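Long-range contacts in exported gluconolactonase (Xanthomonas campestris pv. campestris, PDB 3DR2), which probably hydrolyses gluconolactone as a calcium-bound six-bladed beta-propeller lactonase of the SMP-30 family, acting in secondary pathways of glucose metabolism: residues Ile23-Leu28 and Gln268-Ile273; Gln43-Glu48 and Trp61-Gly66; Arg106-Arg111 and Ala118-Gly123; Ala167-Tyr172 and Asp186-Asn191. One frame throughout, in Å; residues are numbered along the deposited sequence.

Contact 1 of 4, residues Ile23-Leu28 and Gln268-Ile273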
loop_
_atom_site.group_PDB
_atom_site.type_symbol
_atom_site.label_atom_id
_atom_site.label_comp_id
_atom_site.label_asym_id
_atom_site.label_seq_id
_atom_site.Cartn_x
_atom_site.Cartn_y
_atom_site.Cartn_z
ATOM N N ILE A 23 25.132 10.910 20.892
ATOM C CA ILE A 23 25.834 9.892 21.672
ATOM C C ILE A 23 26.464 10.384 22.966
ATOM O O ILE A 23 27.357 11.229 22.954
ATOM C CB ILE A 23 26.951 9.254 20.837
ATOM C CG1 ILE A 23 26.405 8.842 19.468
ATOM C CG2 ILE A 23 27.516 8.049 21.561
ATOM C CD1 ILE A 23 27.489 8.452 18.487
ATOM N N THR A 24 26.012 9.832 24.085
ATOM C CA THR A 24 26.559 10.208 25.378
ATOM C C THR A 24 27.656 9.220 25.773
ATOM O O THR A 24 28.688 9.613 26.325
ATOM C CB THR A 24 25.460 10.224 26.456
ATOM O OG1 THR A 24 24.754 8.976 26.447
ATOM C CG2 THR A 24 24.481 11.368 26.193
ATOM N N HIS A 25 27.437 7.942 25.471
ATOM C CA HIS A 25 28.402 6.893 25.794
ATOM C C HIS A 25 29.658 7.000 24.930
ATOM O O HIS A 25 29.572 7.204 23.717
ATOM C CB HIS A 25 27.776 5.515 25.578
ATOM C CG HIS A 25 28.466 4.420 26.327
ATOM N ND1 HIS A 25 28.480 3.113 25.893
ATOM C CD2 HIS A 25 29.137 4.433 27.503
ATOM C CE1 HIS A 25 29.129 2.367 26.769
ATOM N NE2 HIS A 25 29.538 3.143 27.756
ATOM N N ALA A 26 30.824 6.851 25.555
ATOM C CA ALA A 26 32.089 6.936 24.833
ATOM C C ALA A 26 32.295 5.731 23.923
ATOM O O ALA A 26 32.808 5.863 22.809
ATOM C CB ALA A 26 33.251 7.053 25.816
ATOM N N ALA A 27 31.896 4.558 24.406
ATOM C CA ALA A 27 32.035 3.323 23.645
ATOM C C ALA A 27 31.192 3.353 22.370
ATOM O O ALA A 27 31.623 2.878 21.317
ATOM C CB ALA A 27 31.635 2.135 24.510
ATOM N N LEU A 28 29.990 3.907 22.459
ATOM C CA LEU A 28 29.125 3.986 21.286
ATOM C C LEU A 28 29.625 5.060 20.321
ATOM O O LEU A 28 29.480 4.930 19.104
ATOM C CB LEU A 28 27.683 4.283 21.700
ATOM C CG LEU A 28 26.664 4.465 20.567
ATOM C CD1 LEU A 28 26.689 3.256 19.641
ATOM C CD2 LEU A 28 25.277 4.648 21.162
ATOM N N GLN A 268 21.060 0.071 30.029
ATOM C CA GLN A 268 21.433 1.481 30.040
ATOM C C GLN A 268 21.449 2.077 28.637
ATOM O O GLN A 268 22.097 1.544 27.733
ATOM C CB GLN A 268 22.814 1.663 30.676
ATOM C CG GLN A 268 23.338 3.089 30.599
ATOM C CD GLN A 268 24.713 3.239 31.220
ATOM O OE1 GLN A 268 25.658 2.541 30.846
ATOM N NE2 GLN A 268 24.833 4.156 32.176
ATOM N N LEU A 269 20.741 3.188 28.463
ATOM C CA LEU A 269 20.683 3.868 27.174
ATOM C C LEU A 269 22.061 4.452 26.880
ATOM O O LEU A 269 22.613 5.203 27.688
ATOM C CB LEU A 269 19.633 4.984 27.208
ATOM C CG LEU A 269 19.284 5.716 25.903
ATOM C CD1 LEU A 269 20.460 6.552 25.424
ATOM C CD2 LEU A 269 18.874 4.699 24.849
ATOM N N LEU A 270 22.605 4.113 25.716
ATOM C CA LEU A 270 23.929 4.569 25.310
ATOM C C LEU A 270 23.903 5.734 24.327
ATOM O O LEU A 270 24.858 6.510 24.253
ATOM C CB LEU A 270 24.708 3.400 24.698
ATOM C CG LEU A 270 24.806 2.147 25.575
ATOM C CD1 LEU A 270 25.645 1.077 24.883
ATOM C CD2 LEU A 270 25.418 2.522 26.917
ATOM N N GLY A 271 22.818 5.857 23.572
ATOM C CA GLY A 271 22.725 6.938 22.610
ATOM C C GLY A 271 21.532 6.768 21.694
ATOM O O GLY A 271 20.823 5.766 21.766
ATOM N N HIS A 272 21.332 7.739 20.812
ATOM C CA HIS A 272 20.204 7.720 19.891
ATOM C C HIS A 272 20.634 8.086 18.471
ATOM O O HIS A 272 21.453 8.989 18.268
ATOM C CB HIS A 272 19.144 8.697 20.413
ATOM C CG HIS A 272 17.919 8.795 19.561
ATOM N ND1 HIS A 272 17.742 9.791 18.626
ATOM C CD2 HIS A 272 16.793 8.042 19.528
ATOM C CE1 HIS A 272 16.558 9.649 18.054
ATOM N NE2 HIS A 272 15.962 8.596 18.584
ATOM N N ILE A 273 20.087 7.365 17.495
ATOM C CA ILE A 273 20.383 7.609 16.086
ATOM C C ILE A 273 19.108 8.129 15.428
ATOM O O ILE A 273 18.212 7.355 15.078
ATOM C CB ILE A 273 20.837 6.311 15.373
ATOM C CG1 ILE A 273 22.154 5.825 15.981
ATOM C CG2 ILE A 273 20.996 6.564 13.870
ATOM C CD1 ILE A 273 22.582 4.439 15.536
HETATM O O HOH W 1 25.234 7.028 28.121
#
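A leucine methyl lies over the face of an imidazole: L270 CD2 is 3.7 Å from the centroid of the H25 ring, 28° off the ring normal, which is CH-pi geometry. L270 CD2 is offset toward the rim, 3.3 Å from H25 ND1. The opposite face of the ring has the backbone N of A27 over its centre. H25 carries its CG anti to the backbone N (chi1 -159°), and its ring thus runs beside L270, the two side chains pointing the same way.

Next to this pair the backbone is pinned by one clear hydrogen bond. H25 N donates to L270 O at 3.2 Å, nearly straight (162°) and in the carbonyl plane. T24 OG1 is 3.3 Å from the same L270 O, a weak and unsettled bond, and a water 2.6 Å from T24 OG1 donates to L269 O. L28 CD2 rests 3.8 Å from L270 CB and 3.6 Å from G271 N, packing against the peptide at the bulge. L28 also packs on V262 and W253 in the same sheet.

L270 and G271 both face V262, a classic beta bulge in strand 269-274, while H25 is the N-cap residue of helix 26-32. The contact therefore fastens the start of that helix to the outer part of a propeller blade. H25 ND1 is buried with no polar partner in the model, so across this contact the ring is placed by van der Waals and CH-pi packing, and the polar link is made by the H25 backbone N.

Contact 2 of 4, residues Gln43-Glu48 and Trp61-Gly66; sequences QATWSE and WSDLVG. With CA (calcium ion), chain D.
D63 reaches across to the loop before S47 and gathers its amides, at the end of a beta hairpin (strands 47-53 and 58-63) in one blade of the propeller. Among the hydrogen bonds, D63 OD2 accepts from W46 N at 3.0 Å, almost straight (178°), and from T45 N at 3.2 Å, both from one face of the carboxylate, about 40° out of plane. Weak bonds join T45 N to D63 OD1 and G66 N to D63 OD2. With CG anti to the backbone N (chi1 177°), the D63 carboxylate extends toward the 44-46 loop. Backbone bonds pair E48 with S62, the S62 N to E48 O distance being 2.7 Å, and L64 N closes on W46 O at 2.9 Å. W61 NE1 adds a weak in-plane bond to S47 OG, whose stronger partner is G296 O.

Among apolar contacts, V65 CG2 meets W46 CB at 3.5 Å and V65 CG1 lies 3.8 Å from T45 CG2. V65 and T45 also pack on T45 and V65 of the second subunit, at the dimer interface.

Metal coordination comes last: N281 ND2 bonds E48 OE1, and E48 OE2 binds the calcium ion at 2.5 Å.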
loop_
_atom_site.group_PDB
_atom_site.type_symbol
_atom_site.label_atom_id
_atom_site.label_comp_id
_atom_site.label_asym_id
_atom_site.label_seq_id
_atom_site.Cartn_x
_atom_site.Cartn_y
_atom_site.Cartn_z
ATOM N N GLN A 43 10.556 4.560 -1.726
ATOM C CA GLN A 43 9.335 4.398 -2.505
ATOM C C GLN A 43 8.348 3.336 -2.020
ATOM O O GLN A 43 7.427 2.971 -2.742
ATOM C CB GLN A 43 9.693 4.133 -3.972
ATOM C CG GLN A 43 10.424 5.292 -4.643
ATOM C CD GLN A 43 9.581 6.547 -4.700
ATOM O OE1 GLN A 43 8.454 6.525 -5.204
ATOM N NE2 GLN A 43 10.120 7.652 -4.193
ATOM N N ALA A 44 8.529 2.838 -0.803
ATOM C CA ALA A 44 7.599 1.837 -0.275
ATOM C C ALA A 44 6.485 2.560 0.474
ATOM O O ALA A 44 6.376 3.782 0.403
ATOM C CB ALA A 44 8.331 0.902 0.679
ATOM N N THR A 45 5.639 1.813 1.176
ATOM C CA THR A 45 4.601 2.452 1.975
ATOM C C THR A 45 4.819 2.143 3.459
ATOM O O THR A 45 4.784 3.041 4.293
ATOM C CB THR A 45 3.185 2.007 1.582
ATOM O OG1 THR A 45 2.896 2.433 0.243
ATOM C CG2 THR A 45 2.169 2.639 2.528
ATOM N N TRP A 46 5.052 0.875 3.789
ATOM C CA TRP A 46 5.269 0.500 5.184
ATOM C C TRP A 46 6.384 -0.537 5.265
ATOM O O TRP A 46 6.129 -1.740 5.284
ATOM C CB TRP A 46 3.967 -0.055 5.781
ATOM C CG TRP A 46 3.998 -0.287 7.273
ATOM C CD1 TRP A 46 4.749 -1.209 7.946
ATOM C CD2 TRP A 46 3.207 0.384 8.264
ATOM N NE1 TRP A 46 4.474 -1.156 9.289
ATOM C CE2 TRP A 46 3.532 -0.188 9.514
ATOM C CE3 TRP A 46 2.253 1.411 8.216
ATOM C CZ2 TRP A 46 2.934 0.232 10.712
ATOM C CZ3 TRP A 46 1.657 1.830 9.409
ATOM C CH2 TRP A 46 2.001 1.238 10.638
ATOM N N SER A 47 7.620 -0.049 5.306
ATOM C CA SER A 47 8.801 -0.906 5.363
ATOM C C SER A 47 8.930 -1.599 6.708
ATOM O O SER A 47 8.755 -0.977 7.760
ATOM C CB SER A 47 10.057 -0.077 5.091
ATOM O OG SER A 47 10.025 0.460 3.779
ATOM N N GLU A 48 9.273 -2.882 6.659
ATOM C CA GLU A 48 9.404 -3.694 7.865
ATOM C C GLU A 48 10.298 -4.913 7.648
ATOM O O GLU A 48 10.720 -5.198 6.530
ATOM C CB GLU A 48 8.013 -4.177 8.296
ATOM C CG GLU A 48 7.486 -3.553 9.580
ATOM C CD GLU A 48 7.978 -4.273 10.807
ATOM O OE1 GLU A 48 9.128 -4.763 10.797
ATOM O OE2 GLU A 48 7.220 -4.347 11.798
ATOM N N TRP A 61 13.777 -6.986 2.911
ATOM C CA TRP A 61 12.835 -6.360 3.831
ATOM C C TRP A 61 11.461 -6.310 3.182
ATOM O O TRP A 61 11.338 -6.510 1.975
ATOM C CB TRP A 61 13.335 -4.976 4.274
ATOM C CG TRP A 61 12.952 -3.805 3.437
ATOM C CD1 TRP A 61 11.982 -2.895 3.714
ATOM C CD2 TRP A 61 13.580 -3.368 2.224
ATOM N NE1 TRP A 61 11.965 -1.908 2.757
ATOM C CE2 TRP A 61 12.937 -2.175 1.828
ATOM C CE3 TRP A 61 14.626 -3.866 1.435
ATOM C CZ2 TRP A 61 13.302 -1.470 0.675
ATOM C CZ3 TRP A 61 14.990 -3.165 0.289
ATOM C CH2 TRP A 61 14.327 -1.979 -0.079
ATOM N N SER A 62 10.426 -6.081 3.982
ATOM C CA SER A 62 9.067 -6.065 3.458
ATOM C C SER A 62 8.419 -4.708 3.317
ATOM O O SER A 62 8.679 -3.804 4.095
ATOM C CB SER A 62 8.134 -6.873 4.371
ATOM O OG SER A 62 8.571 -8.199 4.533
ATOM N N ASP A 63 7.575 -4.573 2.301
ATOM C CA ASP A 63 6.763 -3.373 2.180
ATOM C C ASP A 63 5.431 -4.032 2.534
ATOM O O ASP A 63 4.749 -4.569 1.669
ATOM C CB ASP A 63 6.697 -2.820 0.763
ATOM C CG ASP A 63 5.782 -1.604 0.672
ATOM O OD1 ASP A 63 5.721 -0.959 -0.394
ATOM O OD2 ASP A 63 5.116 -1.289 1.684
ATOM N N LEU A 64 5.096 -4.023 3.820
ATOM C CA LEU A 64 3.880 -4.669 4.321
ATOM C C LEU A 64 2.614 -4.265 3.589
ATOM O O LEU A 64 1.867 -5.110 3.102
ATOM C CB LEU A 64 3.717 -4.359 5.809
ATOM C CG LEU A 64 3.085 -5.378 6.768
ATOM C CD1 LEU A 64 2.528 -4.612 7.953
ATOM C CD2 LEU A 64 1.993 -6.195 6.109
ATOM N N VAL A 65 2.370 -2.966 3.516
ATOM C CA VAL A 65 1.177 -2.454 2.869
ATOM C C VAL A 65 1.198 -2.599 1.349
ATOM O O VAL A 65 0.151 -2.777 0.722
ATOM C CB VAL A 65 0.961 -0.986 3.289
ATOM C CG1 VAL A 65 -0.195 -0.370 2.528
ATOM C CG2 VAL A 65 0.689 -0.935 4.789
ATOM N N GLY A 66 2.392 -2.538 0.765
ATOM C CA GLY A 66 2.534 -2.677 -0.676
ATOM C C GLY A 66 2.562 -4.132 -1.116
ATOM O O GLY A 66 2.601 -4.432 -2.308
HETATM CA CA CA D . 7.116 -5.496 14.063
HETATM O O HOH W 2 3.810 0.729 -1.510
HETATM O O HOH W 3 9.110 -6.266 15.145
HETATM O O HOH W 4 4.982 -4.607 13.002
HETATM O O HOH W 5 7.839 -7.009 12.335
HETATM O O HOH W 6 9.083 -4.300 13.223
#

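Contact 3 of 4, residues Arg106-Arg111 and Ala118-Gly123; sequences RRAITR and AHLLVG
R106 folds its guanidinium back to the far strand, where NH1 donates to A118 O at 2.8 Å, nearly straight (168°). The oxygen lies in the guanidinium plane, yet the donor stands 48° above the carbonyl plane. A bend at chi3 (-78°) turns the group toward A118, and E103 pairs with NE in a salt bridge. A118 O also accepts from a water, which in turn accepts from R106 NH2 at 3.3 Å.

I109 O is gripped twice, by L121 N at 2.9 Å and by V122 N at 3.3 Å, both donors lying in the carbonyl plane. I109 N donates a hydrogen bond to V122 O at 2.9 Å. Farther along, R111 and H119 satisfy one another: R111 N to H119 O and H119 N to R111 O are each 2.8 Å. T110 OG1 is settled by E103 OE2.

L121 packs on R111: its CD2 sits over the centre of the guanidinium, 3.6 Å from R111 CZ, the side chains crossing at about a right angle. A108 CB packs against L120 CD1.

The double use of I109 O and the one-residue register shift mark L121 and V122 as a classic beta bulge, in a hairpin whose second strand, 118-120, is an edge strand of its four-stranded propeller-blade sheet.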
loop_
_atom_site.group_PDB
_atom_site.type_symbol
_atom_site.label_atom_id
_atom_site.label_comp_id
_atom_site.label_asym_id
_atom_site.label_seq_id
_atom_site.Cartn_x
_atom_site.Cartn_y
_atom_site.Cartn_z
ATOM N N ARG A 106 -1.743 -14.890 5.463
ATOM C CA ARG A 106 -1.920 -16.325 5.633
ATOM C C ARG A 106 -1.875 -16.704 7.111
ATOM O O ARG A 106 -2.127 -17.857 7.472
ATOM C CB ARG A 106 -0.859 -17.100 4.834
ATOM C CG ARG A 106 -1.149 -17.111 3.331
ATOM C CD ARG A 106 -0.383 -18.193 2.585
ATOM N NE ARG A 106 1.010 -17.833 2.348
ATOM C CZ ARG A 106 1.859 -18.569 1.635
ATOM N NH1 ARG A 106 3.109 -18.160 1.464
ATOM N NH2 ARG A 106 1.461 -19.716 1.097
ATOM N N ARG A 107 -1.571 -15.716 7.955
ATOM C CA ARG A 107 -1.492 -15.900 9.406
ATOM C C ARG A 107 -0.608 -17.103 9.708
ATOM O O ARG A 107 -1.022 -18.060 10.363
ATOM C CB ARG A 107 -2.910 -16.079 9.976
ATOM C CG ARG A 107 -3.777 -14.842 9.750
ATOM C CD ARG A 107 -5.265 -15.073 9.980
ATOM N NE ARG A 107 -5.588 -15.421 11.363
ATOM C CZ ARG A 107 -6.825 -15.599 11.818
ATOM N NH1 ARG A 107 -7.862 -15.458 11.003
ATOM N NH2 ARG A 107 -7.026 -15.932 13.085
ATOM N N ALA A 108 0.633 -17.033 9.242
ATOM C CA ALA A 108 1.546 -18.145 9.421
ATOM C C ALA A 108 2.996 -17.789 9.191
ATOM O O ALA A 108 3.330 -16.651 8.862
ATOM C CB ALA A 108 1.152 -19.262 8.466
ATOM N N ILE A 109 3.847 -18.791 9.389
ATOM C CA ILE A 109 5.279 -18.680 9.155
ATOM C C ILE A 109 5.510 -19.462 7.866
ATOM O O ILE A 109 5.080 -20.616 7.753
ATOM C CB ILE A 109 6.102 -19.353 10.271
ATOM C CG1 ILE A 109 5.819 -18.680 11.615
ATOM C CG2 ILE A 109 7.589 -19.281 9.935
ATOM C CD1 ILE A 109 6.185 -17.201 11.664
ATOM N N THR A 110 6.167 -18.840 6.890
ATOM C CA THR A 110 6.441 -19.500 5.615
ATOM C C THR A 110 7.937 -19.436 5.304
ATOM O O THR A 110 8.682 -18.714 5.967
ATOM C CB THR A 110 5.643 -18.837 4.466
ATOM O OG1 THR A 110 6.103 -17.492 4.270
ATOM C CG2 THR A 110 4.153 -18.811 4.805
ATOM N N ARG A 111 8.375 -20.202 4.305
ATOM C CA ARG A 111 9.786 -20.230 3.923
ATOM C C ARG A 111 9.902 -20.250 2.401
ATOM O O ARG A 111 9.268 -21.065 1.734
ATOM C CB ARG A 111 10.459 -21.472 4.526
ATOM C CG ARG A 111 11.963 -21.572 4.300
ATOM C CD ARG A 111 12.546 -22.725 5.110
ATOM N NE ARG A 111 11.968 -24.001 4.701
ATOM C CZ ARG A 111 11.902 -25.081 5.472
ATOM N NH1 ARG A 111 12.378 -25.047 6.711
ATOM N NH2 ARG A 111 11.359 -26.195 5.003
ATOM N N ALA A 118 6.982 -18.802 -1.446
ATOM C CA ALA A 118 6.960 -19.002 0.000
ATOM C C ALA A 118 6.008 -20.124 0.378
ATOM O O ALA A 118 4.795 -20.011 0.184
ATOM C CB ALA A 118 6.552 -17.708 0.707
ATOM N N HIS A 119 6.563 -21.204 0.923
ATOM C CA HIS A 119 5.773 -22.362 1.327
ATOM C C HIS A 119 5.451 -22.350 2.820
ATOM O O HIS A 119 6.258 -21.922 3.642
ATOM C CB HIS A 119 6.530 -23.638 0.966
ATOM C CG HIS A 119 6.868 -23.737 -0.489
ATOM N ND1 HIS A 119 5.913 -23.922 -1.466
ATOM C CD2 HIS A 119 8.053 -23.640 -1.138
ATOM C CE1 HIS A 119 6.494 -23.933 -2.652
ATOM N NE2 HIS A 119 7.794 -23.764 -2.481
ATOM N N LEU A 120 4.263 -22.832 3.162
ATOM C CA LEU A 120 3.805 -22.874 4.551
ATOM C C LEU A 120 4.616 -23.777 5.482
ATOM O O LEU A 120 4.871 -24.936 5.168
ATOM C CB LEU A 120 2.338 -23.321 4.588
ATOM C CG LEU A 120 1.693 -23.594 5.954
ATOM C CD1 LEU A 120 1.493 -22.295 6.723
ATOM C CD2 LEU A 120 0.353 -24.280 5.737
ATOM N N LEU A 121 5.020 -23.234 6.626
ATOM C CA LEU A 121 5.750 -24.012 7.623
ATOM C C LEU A 121 4.770 -24.361 8.740
ATOM O O LEU A 121 4.657 -25.521 9.137
ATOM C CB LEU A 121 6.930 -23.226 8.205
ATOM C CG LEU A 121 8.199 -23.041 7.364
ATOM C CD1 LEU A 121 9.334 -22.554 8.271
ATOM C CD2 LEU A 121 8.596 -24.356 6.710
ATOM N N VAL A 122 4.058 -23.352 9.238
ATOM C CA VAL A 122 3.072 -23.562 10.296
ATOM C C VAL A 122 2.089 -22.398 10.336
ATOM O O VAL A 122 2.489 -21.239 10.273
ATOM C CB VAL A 122 3.750 -23.724 11.683
ATOM C CG1 VAL A 122 4.431 -22.431 12.109
ATOM C CG2 VAL A 122 2.718 -24.143 12.711
ATOM N N GLY A 123 0.801 -22.711 10.434
ATOM C CA GLY A 123 -0.202 -21.661 10.460
ATOM C C GLY A 123 -1.256 -21.841 11.532
ATOM O O GLY A 123 -2.251 -21.113 11.564
HETATM O O HOH W 7 2.526 -21.056 -1.694
HETATM O O HOH W 8 -3.182 -19.711 9.455
#

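Contact 4 of 4, residues Ala167-Tyr172 and Asp186-Asn191; sequences AHHSVY and DLDHPN. With CA (calcium ion), chain D.
H169 ND1 accepts the backbone N-H of H189 N at 3.1 Å, in the imidazole plane. The same ring presents its edge to the face of the H189 ring, a T-shaped pair with centroids 4.8 Å apart and planes at 78°. H169 CG is anti to the carbonyl carbon (chi1 -55°), which sets the ring alongside H189. P190 CD touches H169 CB at 3.3 Å. L187 N donates to H169 O at 2.8 Å.

S170 OG donates to D186 OD1 at 2.6 Å, on the anti side, 23° out of the carboxylate plane, and accepts from H168 ND1 at 2.8 Å. Donor and acceptor thus fix OG in direction, while R183 makes a salt bridge to D186 OD2. V171 CG2 and L187 CD1 are tightly packed at 3.4 Å.

Farther out, Q206 holds D188 N, and T207 bonds N191 ND2, which probably helps orient the amide; N191 OD1 binds the calcium ion at 2.4 Å.

Strands 169-174 and 182-187 form the outer hairpin of one blade sheet; through D188 and H189 the chain then passes to strand 190-195, which starts the next sheet and brings N191 to the metal.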
loop_
_atom_site.group_PDB
_atom_site.type_symbol
_atom_site.label_atom_id
_atom_site.label_comp_id
_atom_site.label_asym_id
_atom_site.label_seq_id
_atom_site.Cartn_x
_atom_site.Cartn_y
_atom_site.Cartn_z
ATOM N N ALA A 167 -6.824 -17.161 22.319
ATOM C CA ALA A 167 -7.096 -16.212 23.393
ATOM C C ALA A 167 -5.801 -15.732 24.036
ATOM O O ALA A 167 -5.755 -15.430 25.231
ATOM C CB ALA A 167 -7.992 -16.862 24.445
ATOM N N HIS A 168 -4.747 -15.663 23.237
ATOM C CA HIS A 168 -3.456 -15.226 23.732
ATOM C C HIS A 168 -2.565 -14.757 22.589
ATOM O O HIS A 168 -2.711 -15.215 21.451
ATOM C CB HIS A 168 -2.779 -16.376 24.494
ATOM C CG HIS A 168 -2.792 -17.685 23.759
ATOM N ND1 HIS A 168 -1.812 -18.047 22.859
ATOM C CD2 HIS A 168 -3.682 -18.705 23.775
ATOM C CE1 HIS A 168 -2.098 -19.233 22.351
ATOM N NE2 HIS A 168 -3.229 -19.654 22.890
ATOM N N HIS A 169 -1.669 -13.822 22.900
ATOM C CA HIS A 169 -0.699 -13.289 21.935
ATOM C C HIS A 169 0.592 -13.890 22.461
ATOM O O HIS A 169 1.124 -13.423 23.464
ATOM C CB HIS A 169 -0.591 -11.766 22.032
ATOM C CG HIS A 169 -1.891 -11.046 21.889
ATOM N ND1 HIS A 169 -2.024 -9.704 22.165
ATOM C CD2 HIS A 169 -3.116 -11.476 21.503
ATOM C CE1 HIS A 169 -3.276 -9.334 21.956
ATOM N NE2 HIS A 169 -3.959 -10.391 21.554
ATOM N N SER A 170 1.114 -14.905 21.787
ATOM C CA SER A 170 2.301 -15.567 22.298
ATOM C C SER A 170 3.578 -15.449 21.494
ATOM O O SER A 170 3.580 -14.995 20.351
ATOM C CB SER A 170 1.994 -17.055 22.486
ATOM O OG SER A 170 0.803 -17.238 23.227
ATOM N N VAL A 171 4.668 -15.851 22.139
ATOM C CA VAL A 171 5.982 -15.918 21.521
ATOM C C VAL A 171 6.076 -17.428 21.364
ATOM O O VAL A 171 5.880 -18.160 22.334
ATOM C CB VAL A 171 7.113 -15.447 22.462
ATOM C CG1 VAL A 171 8.465 -15.790 21.848
ATOM C CG2 VAL A 171 7.022 -13.946 22.689
ATOM N N TYR A 172 6.337 -17.895 20.151
ATOM C CA TYR A 172 6.427 -19.329 19.903
ATOM C C TYR A 172 7.801 -19.764 19.430
ATOM O O TYR A 172 8.589 -18.957 18.932
ATOM C CB TYR A 172 5.427 -19.767 18.831
ATOM C CG TYR A 172 3.971 -19.557 19.160
ATOM C CD1 TYR A 172 3.336 -18.353 18.872
ATOM C CD2 TYR A 172 3.212 -20.585 19.717
ATOM C CE1 TYR A 172 1.982 -18.178 19.120
ATOM C CE2 TYR A 172 1.864 -20.424 19.971
ATOM C CZ TYR A 172 1.251 -19.220 19.671
ATOM O OH TYR A 172 -0.086 -19.060 19.930
ATOM N N ASP A 186 2.987 -15.769 27.003
ATOM C CA ASP A 186 1.893 -14.943 26.526
ATOM C C ASP A 186 2.216 -13.512 26.929
ATOM O O ASP A 186 2.673 -13.262 28.045
ATOM C CB ASP A 186 0.558 -15.375 27.138
ATOM C CG ASP A 186 0.235 -16.835 26.875
ATOM O OD1 ASP A 186 0.619 -17.364 25.807
ATOM O OD2 ASP A 186 -0.427 -17.455 27.735
ATOM N N LEU A 187 1.995 -12.577 26.013
ATOM C CA LEU A 187 2.276 -11.173 26.277
ATOM C C LEU A 187 1.143 -10.302 25.742
ATOM O O LEU A 187 0.123 -10.810 25.278
ATOM C CB LEU A 187 3.605 -10.772 25.616
ATOM C CG LEU A 187 4.848 -11.628 25.914
ATOM C CD1 LEU A 187 4.844 -12.868 25.028
ATOM C CD2 LEU A 187 6.105 -10.818 25.650
ATOM N N ASP A 188 1.324 -8.989 25.816
ATOM C CA ASP A 188 0.321 -8.053 25.324
ATOM C C ASP A 188 0.879 -7.445 24.045
ATOM O O ASP A 188 1.725 -6.554 24.103
ATOM C CB ASP A 188 0.076 -6.945 26.351
ATOM C CG ASP A 188 -1.177 -6.140 26.058
ATOM O OD1 ASP A 188 -1.691 -6.202 24.918
ATOM O OD2 ASP A 188 -1.650 -5.431 26.970
ATOM N N HIS A 189 0.418 -7.936 22.900
ATOM C CA HIS A 189 0.891 -7.444 21.608
ATOM C C HIS A 189 2.405 -7.583 21.459
ATOM O O HIS A 189 3.112 -6.598 21.206
ATOM C CB HIS A 189 0.478 -5.984 21.422
ATOM C CG HIS A 189 -0.994 -5.797 21.237
ATOM N ND1 HIS A 189 -1.585 -5.707 19.996
ATOM C CD2 HIS A 189 -2.002 -5.725 22.139
ATOM C CE1 HIS A 189 -2.892 -5.588 20.140
ATOM N NE2 HIS A 189 -3.171 -5.595 21.430
ATOM N N PRO A 190 2.925 -8.813 21.624
ATOM C CA PRO A 190 4.363 -9.052 21.492
ATOM C C PRO A 190 4.714 -8.600 20.087
ATOM O O PRO A 190 3.944 -8.826 19.158
ATOM C CB PRO A 190 4.482 -10.561 21.689
ATOM C CG PRO A 190 3.170 -11.073 21.170
ATOM C CD PRO A 190 2.196 -10.084 21.776
ATOM N N ASN A 191 5.860 -7.952 19.925
ATOM C CA ASN A 191 6.213 -7.430 18.615
ATOM C C ASN A 191 7.587 -7.882 18.131
ATOM O O ASN A 191 7.705 -8.888 17.429
ATOM C CB ASN A 191 6.137 -5.903 18.661
ATOM C CG ASN A 191 5.897 -5.297 17.303
ATOM O OD1 ASN A 191 6.395 -5.804 16.307
ATOM N ND2 ASN A 191 5.141 -4.204 17.253
HETATM CA CA CA D . 7.116 -5.496 14.063
HETATM O O HOH W 9 -1.492 -13.121 25.552
HETATM O O HOH W 3 9.110 -6.266 15.145
HETATM O O HOH W 4 4.982 -4.607 13.002
HETATM O O HOH W 5 7.839 -7.009 12.335
HETATM O O HOH W 6 9.083 -4.300 13.223
#

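Overall arrangement
Along the chain, contacts 2, 3 and 4 follow in series, all nested within the loop closed by contact 1, whose strand 22-23 adds to the edge of the sheet containing 269-274. The paired strands of each contact lie in different sheets, and contact 4 runs on into the next one. None touches another. Contact 3 and contact 4 have centres about 18 Å apart. Contact 1 and contact 3, with centres about 38 Å apart, lie on opposite sides of the chain's centre. Contacts 2 and 4, about 5 Å apart at their nearest atoms, meet through the calcium ion, bound by both E48 and N191 together with N134 and D242. Blades remote in sequence thus converge on one metal site.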